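Local coordinates for sugar ABC transporter substrate-binding protein, BlMnBP1 (Bifidobacterium animalis subsp. lactis ATCC 27673, PDB 6I5R) that binds mannobiose and probably delivers manno-oligosaccharides derived from beta-mannan to an ABC transporter for uptake into the cell, at residues 249-254 and 417-422; 196-201 and 280-285; 30-35 and 333-338; 22-27 and 344-349. All coordinates share one frame; numbering follows the deposited sequence.

In the fold
Interaction 2 lies at the heart of the molecule, where Trp198 and Trp285 pack on the bound mannobiose; its centre is about 8 Å from the centre of the chain. The other three sit far out. Interaction 1, where helices 239-252 and 409-420 pack near their ends, is about 19 Å from interaction 2, centre to centre. Across the chain's centre from it, interactions 3 and 4 set the N-terminal loop before strand 38-44 against helix 331-346, their centres about 10 Å apart. They touch directly, as where Ile22 CD1 lies 3.4 Å from Glu335 CD. Centre to centre, interactions 3 and 4 are about 35 and 29 Å from interaction 2, both far from the tryptophan pair on the sugar.

Interaction 1 of 4, residues 249-254 and 417-422; sequences DAVANG and DAANRT
No ring takes part where Val251 meets Ala418 and Ala419; the flat side-chain group nearest the contact is the guanidinium of Arg421, neither of whose faces is touched by residues 249-254. A water near its NH1 lies somewhat out of the guanidinium plane and also donates to Ala252 O at 3.1 Å, but the NH1 side of this bridge is so short that its position is doubtful. The contact itself is made by small aliphatic groups on the last turns of helices 239-252 and 409-420. With CG1 anti to the backbone N (chi1 176°), Val251 extends this methyl to 3.9 Å from Ala419 CB, while its CB stands 4.0 Å from Ala418 CB. Ala252 adds its backbone, its CA being 3.9 Å from Ala418 O. Such short side chains let the backbones come close: the CA atoms of Ala252 and Ala418 are 5.0 Å apart. Gly254 then ends the first helix in a Schellman motif, and Arg421 leaves the second with positive phi. Thr256 packs on Val251 and Tyr260 on Ala419, continuing the packing around the contact. Between the two segments, then, cohesion comes from close apolar packing, without any direct polar bond.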
loop_
_atom_site.group_PDB
_atom_site.type_symbol
_atom_site.label_atom_id
_atom_site.label_comp_id
_atom_site.label_asym_id
_atom_site.label_seq_id
_atom_site.Cartn_x
_atom_site.Cartn_y
_atom_site.Cartn_z
ATOM N N ASP A 249 3.000 19.991 9.123
ATOM C CA ASP A 249 3.410 21.332 8.707
ATOM C C ASP A 249 2.627 21.799 7.497
ATOM O O ASP A 249 2.285 22.981 7.388
ATOM C CB ASP A 249 4.905 21.351 8.377
ATOM C CG ASP A 249 5.772 21.355 9.607
ATOM O OD1 ASP A 249 5.237 21.554 10.722
ATOM O OD2 ASP A 249 6.990 21.131 9.447
ATOM N N ALA A 250 2.384 20.903 6.546
ATOM C CA ALA A 250 1.645 21.288 5.350
ATOM C C ALA A 250 0.258 21.802 5.708
ATOM O O ALA A 250 -0.235 22.756 5.098
ATOM C CB ALA A 250 1.536 20.096 4.401
ATOM N N VAL A 251 -0.398 21.167 6.689
ATOM C CA VAL A 251 -1.716 21.622 7.131
ATOM C C VAL A 251 -1.601 22.912 7.940
ATOM O O VAL A 251 -2.384 23.854 7.764
ATOM C CB VAL A 251 -2.406 20.519 7.955
ATOM C CG1 VAL A 251 -3.751 20.999 8.507
ATOM C CG2 VAL A 251 -2.589 19.259 7.096
ATOM N N ALA A 252 -0.656 22.950 8.875
ATOM C CA ALA A 252 -0.535 24.109 9.749
ATOM C C ALA A 252 -0.135 25.351 8.965
ATOM O O ALA A 252 -0.568 26.459 9.305
ATOM C CB ALA A 252 0.483 23.829 10.854
ATOM N N ASN A 253 0.691 25.182 7.929
ATOM C CA ASN A 253 1.137 26.271 7.059
ATOM C C ASN A 253 0.052 26.746 6.101
ATOM O O ASN A 253 0.273 27.728 5.370
ATOM C CB ASN A 253 2.372 25.825 6.259
ATOM C CG ASN A 253 3.644 25.743 7.116
ATOM O OD1 ASN A 253 3.739 26.406 8.142
ATOM N ND2 ASN A 253 4.612 24.896 6.703
ATOM N N GLY A 254 -1.106 26.097 6.099
ATOM C CA GLY A 254 -2.176 26.468 5.195
ATOM C C GLY A 254 -1.933 26.048 3.768
ATOM O O GLY A 254 -2.393 26.724 2.841
ATOM N N ASP A 417 -5.353 18.292 14.598
ATOM C CA ASP A 417 -4.589 19.021 15.610
ATOM C C ASP A 417 -3.806 20.152 14.971
ATOM O O ASP A 417 -3.724 21.262 15.526
ATOM C CB ASP A 417 -3.643 18.067 16.370
ATOM C CG ASP A 417 -4.374 17.112 17.271
ATOM O OD1 ASP A 417 -5.612 17.157 17.275
ATOM O OD2 ASP A 417 -3.725 16.288 17.942
ATOM N N ALA A 418 -3.272 19.908 13.772
ATOM C CA ALA A 418 -2.494 20.922 13.088
ATOM C C ALA A 418 -3.388 22.054 12.601
ATOM O O ALA A 418 -3.004 23.226 12.688
ATOM C CB ALA A 418 -1.723 20.283 11.936
ATOM N N ALA A 419 -4.599 21.725 12.134
ATOM C CA ALA A 419 -5.505 22.751 11.628
ATOM C C ALA A 419 -6.086 23.596 12.752
ATOM O O ALA A 419 -6.323 24.799 12.565
ATOM C CB ALA A 419 -6.631 22.111 10.843
ATOM N N ASN A 420 -6.349 22.999 13.914
ATOM C CA ASN A 420 -6.926 23.758 15.021
ATOM C C ASN A 420 -5.894 24.204 16.050
ATOM O O ASN A 420 -6.267 24.832 17.047
ATOM C CB ASN A 420 -8.045 22.940 15.709
ATOM C CG ASN A 420 -9.250 22.710 14.789
ATOM O OD1 ASN A 420 -10.159 23.567 14.647
ATOM N ND2 ASN A 420 -9.269 21.544 14.159
ATOM N N ARG A 421 -4.615 23.900 15.829
ATOM C CA ARG A 421 -3.515 24.334 16.700
ATOM C C ARG A 421 -3.706 23.851 18.140
ATOM O O ARG A 421 -3.366 24.543 19.100
ATOM C CB ARG A 421 -3.341 25.863 16.653
ATOM C CG ARG A 421 -3.022 26.436 15.260
ATOM C CD ARG A 421 -2.961 27.981 15.182
ATOM N NE ARG A 421 -4.244 28.547 14.773
ATOM C CZ ARG A 421 -4.599 28.835 13.518
ATOM N NH1 ARG A 421 -3.770 28.657 12.480
ATOM N NH2 ARG A 421 -5.802 29.327 13.309
ATOM N N THR A 422 -4.250 22.653 18.303
ATOM C CA THR A 422 -4.476 22.128 19.645
ATOM C C THR A 422 -3.206 21.536 20.233
ATOM O O THR A 422 -3.029 21.534 21.455
ATOM C CB THR A 422 -5.588 21.077 19.624
ATOM O OG1 THR A 422 -5.211 19.989 18.785
ATOM C CG2 THR A 422 -6.864 21.682 19.125
HETATM O O HOH W 1 -2.011 27.084 11.993
#

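Interaction 2 of 4, residues 196-201 and 280-285; sequences EDWAMG and MVLGAW. With ZN (zinc ion), chain L; ZN (zinc ion), chain G; BMA (beta-D-mannopyranose), chain B; BMA (beta-D-mannopyranose), chain C.
Trp198 and Trp285 meet at their six-membered rings, CZ3 of Trp198 lying 3.6 Å from CH2 of Trp285, with the planes inclined at 62°. This is the tight part. One mannose of the mannobiose fits over both indoles: its C2 sits over the centre of Trp198, 3.6 Å from CD2, and its C6 over Trp285, 3.4 Å from CD2, contacts consistent with CH-pi packing. Glu196 CB and Ala199 CB back the opposite face of Trp198 toward its rim. Leu282 CD2 touches CZ3, and Trp265 packs edge-to-face. The solvent side is the zinc end: Glu196 OE1 binds the ion at 2.2 Å and accepts from Trp198 NE1 through its anti lone pair, a bent bond (133°) tilted from the ring plane. Waters complete part of the zinc's coordination, and one hydrogen-bonds O6 of the second mannose. Between the helix and strand backbones, another water donates to Ala199 O (2.8 Å) and Val281 O (2.7 Å). Were Trp198 an alanine, the sugar would probably lose one aromatic platform and a gap would open beside Trp285 and Leu282. The tryptophans pack against C-H surfaces of the mannose, while Glu266, Lys269, Asp320 and others hydrogen-bond the disaccharide, as is usual in carbohydrate-binding proteins.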
loop_
_atom_site.group_PDB
_atom_site.type_symbol
_atom_site.label_atom_id
_atom_site.label_comp_id
_atom_site.label_asym_id
_atom_site.label_seq_id
_atom_site.Cartn_x
_atom_site.Cartn_y
_atom_site.Cartn_z
ATOM N N GLU A 196 -10.893 9.758 3.330
ATOM C CA GLU A 196 -10.586 8.351 3.091
ATOM C C GLU A 196 -9.612 7.867 4.163
ATOM O O GLU A 196 -8.448 8.285 4.207
ATOM C CB GLU A 196 -10.002 8.151 1.698
ATOM C CG GLU A 196 -10.899 8.535 0.558
ATOM C CD GLU A 196 -12.192 7.726 0.489
ATOM O OE1 GLU A 196 -12.168 6.480 0.554
ATOM O OE2 GLU A 196 -13.249 8.357 0.353
ATOM N N ASP A 197 -10.073 6.977 5.023
ATOM C CA ASP A 197 -9.195 6.448 6.050
ATOM C C ASP A 197 -7.915 5.868 5.449
ATOM O O ASP A 197 -6.821 6.063 6.000
ATOM C CB ASP A 197 -9.930 5.396 6.892
ATOM C CG ASP A 197 -10.915 6.027 7.848
ATOM O OD1 ASP A 197 -11.459 7.086 7.487
ATOM O OD2 ASP A 197 -11.102 5.496 8.974
ATOM N N TRP A 198 -8.031 5.150 4.322
ATOM C CA TRP A 198 -6.871 4.472 3.770
ATOM C C TRP A 198 -5.890 5.501 3.211
ATOM O O TRP A 198 -4.681 5.269 3.229
ATOM C CB TRP A 198 -7.273 3.479 2.682
ATOM C CG TRP A 198 -8.030 4.117 1.594
ATOM C CD1 TRP A 198 -9.383 4.170 1.465
ATOM C CD2 TRP A 198 -7.487 4.833 0.478
ATOM N NE1 TRP A 198 -9.708 4.875 0.333
ATOM C CE2 TRP A 198 -8.561 5.305 -0.277
ATOM C CE3 TRP A 198 -6.188 5.131 0.056
ATOM C CZ2 TRP A 198 -8.381 6.046 -1.447
ATOM C CZ3 TRP A 198 -6.019 5.858 -1.089
ATOM C CH2 TRP A 198 -7.106 6.318 -1.822
ATOM N N ALA A 199 -6.394 6.647 2.740
ATOM C CA ALA A 199 -5.478 7.653 2.212
ATOM C C ALA A 199 -4.672 8.309 3.338
ATOM O O ALA A 199 -3.505 8.682 3.157
ATOM C CB ALA A 199 -6.246 8.710 1.427
ATOM N N MET A 200 -5.318 8.457 4.511
ATOM C CA MET A 200 -4.580 8.983 5.650
ATOM C C MET A 200 -3.602 7.943 6.223
ATOM O O MET A 200 -2.457 8.275 6.575
ATOM C CB MET A 200 -5.536 9.466 6.726
ATOM C CG MET A 200 -6.344 10.679 6.296
ATOM S SD MET A 200 -5.619 12.209 6.930
ATOM C CE MET A 200 -4.334 12.562 5.714
ATOM N N GLY A 201 -4.072 6.688 6.279
ATOM C CA GLY A 201 -3.209 5.621 6.765
ATOM C C GLY A 201 -1.974 5.407 5.903
ATOM O O GLY A 201 -0.973 4.861 6.379
ATOM N N MET A 280 -0.227 14.799 -4.052
ATOM C CA MET A 280 -0.909 13.863 -3.170
ATOM C C MET A 280 0.078 12.780 -2.774
ATOM O O MET A 280 0.794 12.261 -3.628
ATOM C CB MET A 280 -2.146 13.251 -3.853
ATOM C CG MET A 280 -3.286 14.244 -3.955
ATOM S SD MET A 280 -4.857 13.494 -4.391
ATOM C CE MET A 280 -4.792 13.573 -6.178
ATOM N N VAL A 281 0.115 12.442 -1.487
ATOM C CA VAL A 281 1.082 11.487 -0.967
ATOM C C VAL A 281 0.421 10.120 -1.102
ATOM O O VAL A 281 -0.392 9.720 -0.276
ATOM C CB VAL A 281 1.476 11.827 0.466
ATOM C CG1 VAL A 281 2.426 10.770 1.043
ATOM C CG2 VAL A 281 2.127 13.208 0.488
ATOM N N LEU A 282 0.732 9.434 -2.191
ATOM C CA LEU A 282 0.079 8.173 -2.531
ATOM C C LEU A 282 1.108 7.252 -3.149
ATOM O O LEU A 282 2.118 7.700 -3.673
ATOM C CB LEU A 282 -1.064 8.365 -3.514
ATOM C CG LEU A 282 -2.213 9.238 -3.035
ATOM C CD1 LEU A 282 -2.986 9.793 -4.222
ATOM C CD2 LEU A 282 -3.107 8.434 -2.138
ATOM N N GLY A 283 0.829 5.970 -3.113
ATOM C CA GLY A 283 1.730 5.033 -3.737
ATOM C C GLY A 283 1.616 5.066 -5.254
ATOM O O GLY A 283 0.718 5.680 -5.822
ATOM N N ALA A 284 2.555 4.360 -5.890
ATOM C CA ALA A 284 2.698 4.385 -7.344
ATOM C C ALA A 284 1.464 3.875 -8.068
ATOM O O ALA A 284 1.255 4.217 -9.238
ATOM C CB ALA A 284 3.928 3.561 -7.748
ATOM N N TRP A 285 0.653 3.055 -7.402
ATOM C CA TRP A 285 -0.586 2.570 -8.000
ATOM C C TRP A 285 -1.509 3.714 -8.414
ATOM O O TRP A 285 -2.372 3.526 -9.277
ATOM C CB TRP A 285 -1.312 1.638 -7.018
ATOM C CG TRP A 285 -1.564 2.324 -5.744
ATOM C CD1 TRP A 285 -0.795 2.275 -4.624
ATOM C CD2 TRP A 285 -2.663 3.192 -5.440
ATOM N NE1 TRP A 285 -1.344 3.067 -3.643
ATOM C CE2 TRP A 285 -2.480 3.647 -4.123
ATOM C CE3 TRP A 285 -3.772 3.635 -6.161
ATOM C CZ2 TRP A 285 -3.359 4.512 -3.511
ATOM C CZ3 TRP A 285 -4.645 4.512 -5.554
ATOM C CH2 TRP A 285 -4.447 4.919 -4.236
HETATM ZN ZN ZN L . -13.882 5.209 1.158
HETATM ZN ZN ZN G . -13.364 7.678 8.254
HETATM C C1 BMA B . -7.494 2.203 -2.926
HETATM C C2 BMA B . -7.430 1.817 -1.418
HETATM C C3 BMA B . -5.990 1.722 -1.020
HETATM C C4 BMA B . -5.185 0.891 -2.014
HETATM C C5 BMA B . -5.351 1.428 -3.437
HETATM C C6 BMA B . -4.621 0.570 -4.452
HETATM O O2 BMA B . -7.943 0.504 -1.201
HETATM O O3 BMA B . -5.814 1.170 0.289
HETATM O O4 BMA B . -3.833 0.984 -1.652
HETATM O O5 BMA B . -6.752 1.392 -3.756
HETATM O O6 BMA B . -5.190 -0.750 -4.498
HETATM C C1 BMA C . -11.352 3.260 -6.253
HETATM C C2 BMA C . -9.877 3.092 -6.697
HETATM C C3 BMA C . -9.102 2.371 -5.602
HETATM C C4 BMA C . -9.411 2.945 -4.243
HETATM C C5 BMA C . -10.925 3.052 -4.017
HETATM C C6 BMA C . -11.257 3.594 -2.648
HETATM O O1 BMA C . -11.900 4.061 -7.250
HETATM O O2 BMA C . -9.301 4.433 -6.806
HETATM O O3 BMA C . -7.736 2.405 -5.830
HETATM O O4 BMA C . -8.862 2.113 -3.220
HETATM O O5 BMA C . -11.475 3.879 -5.029
HETATM O O6 BMA C . -12.631 3.259 -2.421
HETATM O O HOH W 2 -15.349 7.206 1.640
HETATM O O HOH W 3 -12.505 8.246 10.086
HETATM O O HOH W 4 -2.701 10.303 1.075
HETATM O O HOH W 5 -13.189 9.465 7.248
HETATM O O HOH W 6 -14.133 4.491 -0.341
HETATM O O HOH W 7 -12.791 3.853 1.620
#

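Interaction 3 of 4, residues 30-35 and 333-338; sequences GETGKD and KQEASM
Gly33 brings its backbone up to Glu335 at the third position of a type II beta turn running from Glu31 to Lys34, and its CA comes within 7.0 Å of Ala336 CA on helix 331-346. Its positive phi (75°) is one reason a glycine suits this place; the other is that a CB would point at the helix, close to Glu335 OE2. That oxygen makes the contact. It lies 3.6 Å from Gly33 CA and 3.6 Å from Thr32 CG2, meeting a side-chain methyl of one residue and the backbone CA of the next. Glu335 gets there with CG anti to its nitrogen (chi1 -169°) and the chain extended beyond, crossing Thr32 at about a right angle. Thr32 offers its methyl, while its OG1 is hydrogen-bonded to Lys28 N. On the far side of the turn, Lys34 NZ folds back to donate to Glu31 O at 3.3 Å. Tyr70 OH bonds both Thr32 O and Gly30 N. Asp35 OD1 stands 5.6 Å from Glu335 OE2; these like charges probably repel mildly. Further round the helix, Ser337 OG adds a second bond to Lys333 O, which its own backbone N already reaches from the opposite face of the carbonyl. The contact thus lays a type II turn, with a positive-phi glycine at its third position, against a helix that packs on the sheet of an alpha/beta lobe, against strands 38-44 and 314-325, as in other periplasmic-type solute-binding proteins.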
loop_
_atom_site.group_PDB
_atom_site.type_symbol
_atom_site.label_atom_id
_atom_site.label_comp_id
_atom_site.label_asym_id
_atom_site.label_seq_id
_atom_site.Cartn_x
_atom_site.Cartn_y
_atom_site.Cartn_z
ATOM N N GLY A 30 -3.125 -23.970 -17.308
ATOM C CA GLY A 30 -3.552 -24.539 -18.578
ATOM C C GLY A 30 -3.640 -26.033 -18.563
ATOM O O GLY A 30 -4.242 -26.619 -19.465
ATOM N N GLU A 31 -3.094 -26.669 -17.548
ATOM C CA GLU A 31 -3.196 -28.114 -17.435
ATOM C C GLU A 31 -3.804 -28.539 -16.114
ATOM O O GLU A 31 -4.750 -29.365 -16.084
ATOM C CB GLU A 31 -1.794 -28.708 -17.623
ATOM C CG GLU A 31 -1.309 -28.510 -19.050
ATOM C CD GLU A 31 -2.107 -29.303 -20.061
ATOM O OE1 GLU A 31 -2.894 -30.186 -19.627
ATOM O OE2 GLU A 31 -1.945 -29.051 -21.290
ATOM N N THR A 32 -3.300 -27.979 -15.019
ATOM C CA THR A 32 -3.818 -28.312 -13.701
ATOM C C THR A 32 -5.222 -27.759 -13.502
ATOM O O THR A 32 -5.516 -26.630 -13.897
ATOM C CB THR A 32 -2.913 -27.747 -12.606
ATOM O OG1 THR A 32 -1.555 -28.070 -12.921
ATOM C CG2 THR A 32 -3.284 -28.298 -11.220
ATOM N N GLY A 33 -6.114 -28.583 -12.943
ATOM C CA GLY A 33 -7.433 -28.135 -12.619
ATOM C C GLY A 33 -8.372 -27.974 -13.775
ATOM O O GLY A 33 -9.484 -27.463 -13.540
ATOM N N LYS A 34 -7.981 -28.456 -14.957
ATOM C CA LYS A 34 -8.817 -28.208 -16.150
ATOM C C LYS A 34 -10.207 -28.881 -16.093
ATOM O O LYS A 34 -11.105 -28.534 -16.885
ATOM C CB LYS A 34 -8.114 -28.676 -17.404
ATOM C CG LYS A 34 -7.934 -30.221 -17.159
ATOM C CD LYS A 34 -6.847 -30.843 -18.079
ATOM C CE LYS A 34 -6.776 -32.323 -17.669
ATOM N NZ LYS A 34 -6.025 -32.346 -16.381
ATOM N N ASP A 35 -10.366 -29.898 -15.235
ATOM C CA ASP A 35 -11.607 -30.630 -15.047
ATOM C C ASP A 35 -12.532 -29.947 -14.053
ATOM O O ASP A 35 -13.651 -30.412 -13.843
ATOM C CB ASP A 35 -11.281 -32.053 -14.571
ATOM C CG ASP A 35 -10.307 -32.091 -13.352
ATOM O OD1 ASP A 35 -9.537 -31.106 -13.059
ATOM O OD2 ASP A 35 -10.281 -33.176 -12.695
ATOM N N LYS A 333 -12.812 -25.498 -4.614
ATOM C CA LYS A 333 -12.756 -24.040 -4.691
ATOM C C LYS A 333 -11.407 -23.507 -4.238
ATOM O O LYS A 333 -10.945 -22.483 -4.749
ATOM C CB LYS A 333 -13.879 -23.411 -3.863
ATOM C CG LYS A 333 -15.253 -23.759 -4.428
ATOM C CD LYS A 333 -16.376 -22.991 -3.725
ATOM C CE LYS A 333 -17.736 -23.372 -4.314
ATOM N NZ LYS A 333 -18.756 -22.391 -3.916
ATOM N N GLN A 334 -10.769 -24.168 -3.275
ATOM C CA GLN A 334 -9.403 -23.799 -2.934
ATOM C C GLN A 334 -8.483 -23.904 -4.144
ATOM O O GLN A 334 -7.666 -23.012 -4.402
ATOM C CB GLN A 334 -8.886 -24.678 -1.798
ATOM C CG GLN A 334 -9.507 -24.406 -0.453
ATOM C CD GLN A 334 -8.786 -25.112 0.653
ATOM O OE1 GLN A 334 -7.759 -25.697 0.426
ATOM N NE2 GLN A 334 -9.309 -25.032 1.877
ATOM N N GLU A 335 -8.600 -24.985 -4.905
ATOM C CA GLU A 335 -7.724 -25.161 -6.054
ATOM C C GLU A 335 -8.103 -24.209 -7.179
ATOM O O GLU A 335 -7.229 -23.572 -7.789
ATOM C CB GLU A 335 -7.780 -26.618 -6.530
ATOM C CG GLU A 335 -6.709 -26.937 -7.552
ATOM C CD GLU A 335 -6.850 -28.324 -8.141
ATOM O OE1 GLU A 335 -7.470 -29.200 -7.479
ATOM O OE2 GLU A 335 -6.309 -28.528 -9.252
ATOM N N ALA A 336 -9.402 -24.048 -7.435
ATOM C CA ALA A 336 -9.830 -23.076 -8.430
ATOM C C ALA A 336 -9.303 -21.689 -8.083
ATOM O O ALA A 336 -8.832 -20.958 -8.953
ATOM C CB ALA A 336 -11.348 -23.046 -8.536
ATOM N N SER A 337 -9.353 -21.335 -6.801
ATOM C CA SER A 337 -8.925 -20.002 -6.382
ATOM C C SER A 337 -7.422 -19.836 -6.547
ATOM O O SER A 337 -6.950 -18.756 -6.912
ATOM C CB SER A 337 -9.330 -19.763 -4.927
ATOM O OG SER A 337 -10.738 -19.699 -4.763
ATOM N N MET A 338 -6.654 -20.898 -6.262
ATOM C CA MET A 338 -5.198 -20.804 -6.359
ATOM C C MET A 338 -4.756 -20.744 -7.814
ATOM O O MET A 338 -3.774 -20.057 -8.148
ATOM C CB MET A 338 -4.536 -21.981 -5.628
ATOM C CG MET A 338 -3.040 -21.821 -5.479
ATOM S SD MET A 338 -2.234 -23.089 -4.447
ATOM C CE MET A 338 -3.177 -23.080 -2.923
#

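Interaction 4 of 4, residues 22-27 and 344-349; sequences ITYPEI and MTEDSG
Tyr24 reaches Thr345 and Glu346 near the end of helix 331-346, tying the N-terminal loop to an alpha/beta lobe of the solute-binding protein fold. The tyrosine belongs to a short 3-10 segment, residues 24-26. From CB, which points toward the helix, CG leaves anti to the backbone N (chi1 173°), and the ring goes out straight from the loop. Pro25 CD lies in the ring plane at an edge. Along the way the side chain is packed among Val127, Ile128, Ile143 and Met338, and Lys342 makes a cation-pi contact with the ring while its NZ also bonds Tyr24 O and Ile27 O. At the tip the hydroxyl does all the touching across the two segments. OH lies 3.5 Å from Thr345 CB and 3.6 Å from Thr345 CG2, so it meets the carbon side of the threonine, whose OG1 is hydrogen-bonded to Val341 O. Glu346 CG is 4.0 Å away, and the rest of that side chain runs on, extended, to its carboxylate. The polar link is indirect: in the plane of the tyrosine ring, one water accepts from Tyr24 OH at 2.7 Å and donates to Glu346 OE2 at 2.6 Å.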
loop_
_atom_site.group_PDB
_atom_site.type_symbol
_atom_site.label_atom_id
_atom_site.label_comp_id
_atom_site.label_asym_id
_atom_site.label_seq_id
_atom_site.Cartn_x
_atom_site.Cartn_y
_atom_site.Cartn_z
ATOM N N ILE A 22 -1.996 -29.615 -3.250
ATOM C CA ILE A 22 -1.231 -28.971 -4.319
ATOM C C ILE A 22 -0.705 -27.632 -3.804
ATOM O O ILE A 22 -1.479 -26.803 -3.303
ATOM C CB ILE A 22 -2.101 -28.750 -5.567
ATOM C CG1 ILE A 22 -2.864 -30.013 -5.944
ATOM C CG2 ILE A 22 -1.263 -28.281 -6.747
ATOM C CD1 ILE A 22 -4.021 -29.745 -6.924
ATOM N N THR A 23 0.595 -27.412 -3.944
ATOM C CA THR A 23 1.133 -26.101 -3.620
ATOM C C THR A 23 1.144 -25.246 -4.870
ATOM O O THR A 23 1.074 -25.739 -5.994
ATOM C CB THR A 23 2.542 -26.167 -3.013
ATOM O OG1 THR A 23 3.458 -26.781 -3.921
ATOM C CG2 THR A 23 2.508 -26.923 -1.676
ATOM N N TYR A 24 1.250 -23.938 -4.658
ATOM C CA TYR A 24 1.233 -23.000 -5.778
ATOM C C TYR A 24 2.296 -23.280 -6.836
ATOM O O TYR A 24 1.967 -23.230 -8.035
ATOM C CB TYR A 24 1.368 -21.588 -5.192
ATOM C CG TYR A 24 1.543 -20.463 -6.176
ATOM C CD1 TYR A 24 2.774 -20.205 -6.763
ATOM C CD2 TYR A 24 0.489 -19.612 -6.454
ATOM C CE1 TYR A 24 2.931 -19.157 -7.638
ATOM C CE2 TYR A 24 0.641 -18.557 -7.320
ATOM C CZ TYR A 24 1.851 -18.336 -7.922
ATOM O OH TYR A 24 1.980 -17.278 -8.801
ATOM N N PRO A 25 3.556 -23.551 -6.501
ATOM C CA PRO A 25 4.543 -23.829 -7.564
ATOM C C PRO A 25 4.199 -25.065 -8.403
ATOM O O PRO A 25 4.695 -25.191 -9.537
ATOM C CB PRO A 25 5.866 -24.010 -6.793
ATOM C CG PRO A 25 5.634 -23.304 -5.447
ATOM C CD PRO A 25 4.163 -23.542 -5.151
ATOM N N GLU A 26 3.377 -25.977 -7.864
ATOM C CA GLU A 26 3.021 -27.250 -8.488
ATOM C C GLU A 26 1.916 -27.104 -9.524
ATOM O O GLU A 26 1.654 -28.053 -10.276
ATOM C CB GLU A 26 2.618 -28.241 -7.396
ATOM C CG GLU A 26 3.787 -28.768 -6.522
ATOM C CD GLU A 26 3.348 -29.716 -5.407
ATOM O OE1 GLU A 26 2.285 -29.467 -4.790
ATOM O OE2 GLU A 26 4.063 -30.727 -5.134
ATOM N N ILE A 27 1.291 -25.923 -9.606
ATOM C CA ILE A 27 0.230 -25.680 -10.576
ATOM C C ILE A 27 0.866 -25.406 -11.929
ATOM O O ILE A 27 1.693 -24.493 -12.059
ATOM C CB ILE A 27 -0.650 -24.499 -10.128
ATOM C CG1 ILE A 27 -1.356 -24.831 -8.821
ATOM C CG2 ILE A 27 -1.666 -24.135 -11.194
ATOM C CD1 ILE A 27 -2.106 -23.677 -8.283
ATOM N N MET A 344 -3.589 -14.613 -12.228
ATOM C CA MET A 344 -3.439 -13.183 -11.993
ATOM C C MET A 344 -1.966 -12.803 -11.897
ATOM O O MET A 344 -1.527 -11.810 -12.487
ATOM C CB MET A 344 -4.175 -12.781 -10.718
ATOM C CG MET A 344 -5.684 -12.643 -10.866
ATOM S SD MET A 344 -6.220 -11.500 -12.162
ATOM C CE MET A 344 -5.442 -9.928 -11.682
ATOM N N THR A 345 -1.182 -13.598 -11.166
ATOM C CA THR A 345 0.214 -13.257 -10.924
ATOM C C THR A 345 1.059 -13.405 -12.179
ATOM O O THR A 345 1.831 -12.509 -12.519
ATOM C CB THR A 345 0.787 -14.128 -9.801
ATOM O OG1 THR A 345 0.005 -13.940 -8.621
ATOM C CG2 THR A 345 2.225 -13.744 -9.512
ATOM N N GLU A 346 0.924 -14.526 -12.890
ATOM C CA GLU A 346 1.865 -14.847 -13.954
ATOM C C GLU A 346 1.388 -14.425 -15.329
ATOM O O GLU A 346 2.230 -14.102 -16.178
ATOM C CB GLU A 346 2.153 -16.345 -13.991
ATOM C CG GLU A 346 2.682 -16.881 -12.696
ATOM C CD GLU A 346 3.545 -18.095 -12.890
ATOM O OE1 GLU A 346 3.545 -18.692 -14.014
ATOM O OE2 GLU A 346 4.262 -18.442 -11.918
ATOM N N ASP A 347 0.068 -14.360 -15.551
ATOM C CA ASP A 347 -0.466 -14.216 -16.909
ATOM C C ASP A 347 -1.319 -12.972 -17.145
ATOM O O ASP A 347 -1.343 -12.470 -18.278
ATOM C CB ASP A 347 -1.322 -15.447 -17.292
ATOM C CG ASP A 347 -0.494 -16.704 -17.595
ATOM O OD1 ASP A 347 0.726 -16.733 -17.375
ATOM O OD2 ASP A 347 -1.072 -17.709 -18.056
ATOM N N SER A 348 -2.021 -12.467 -16.131
ATOM C CA SER A 348 -3.073 -11.482 -16.362
ATOM C C SER A 348 -2.555 -10.195 -16.982
ATOM O O SER A 348 -3.276 -9.546 -17.754
ATOM C CB SER A 348 -3.779 -11.129 -15.055
ATOM O OG SER A 348 -2.894 -10.515 -14.163
ATOM N N GLY A 349 -1.368 -9.747 -16.576
ATOM C CA GLY A 349 -0.926 -8.402 -16.892
ATOM C C GLY A 349 -1.388 -7.329 -15.921
ATOM O O GLY A 349 -1.174 -6.140 -16.191
HETATM O O HOH W 8 4.395 -16.911 -9.860
#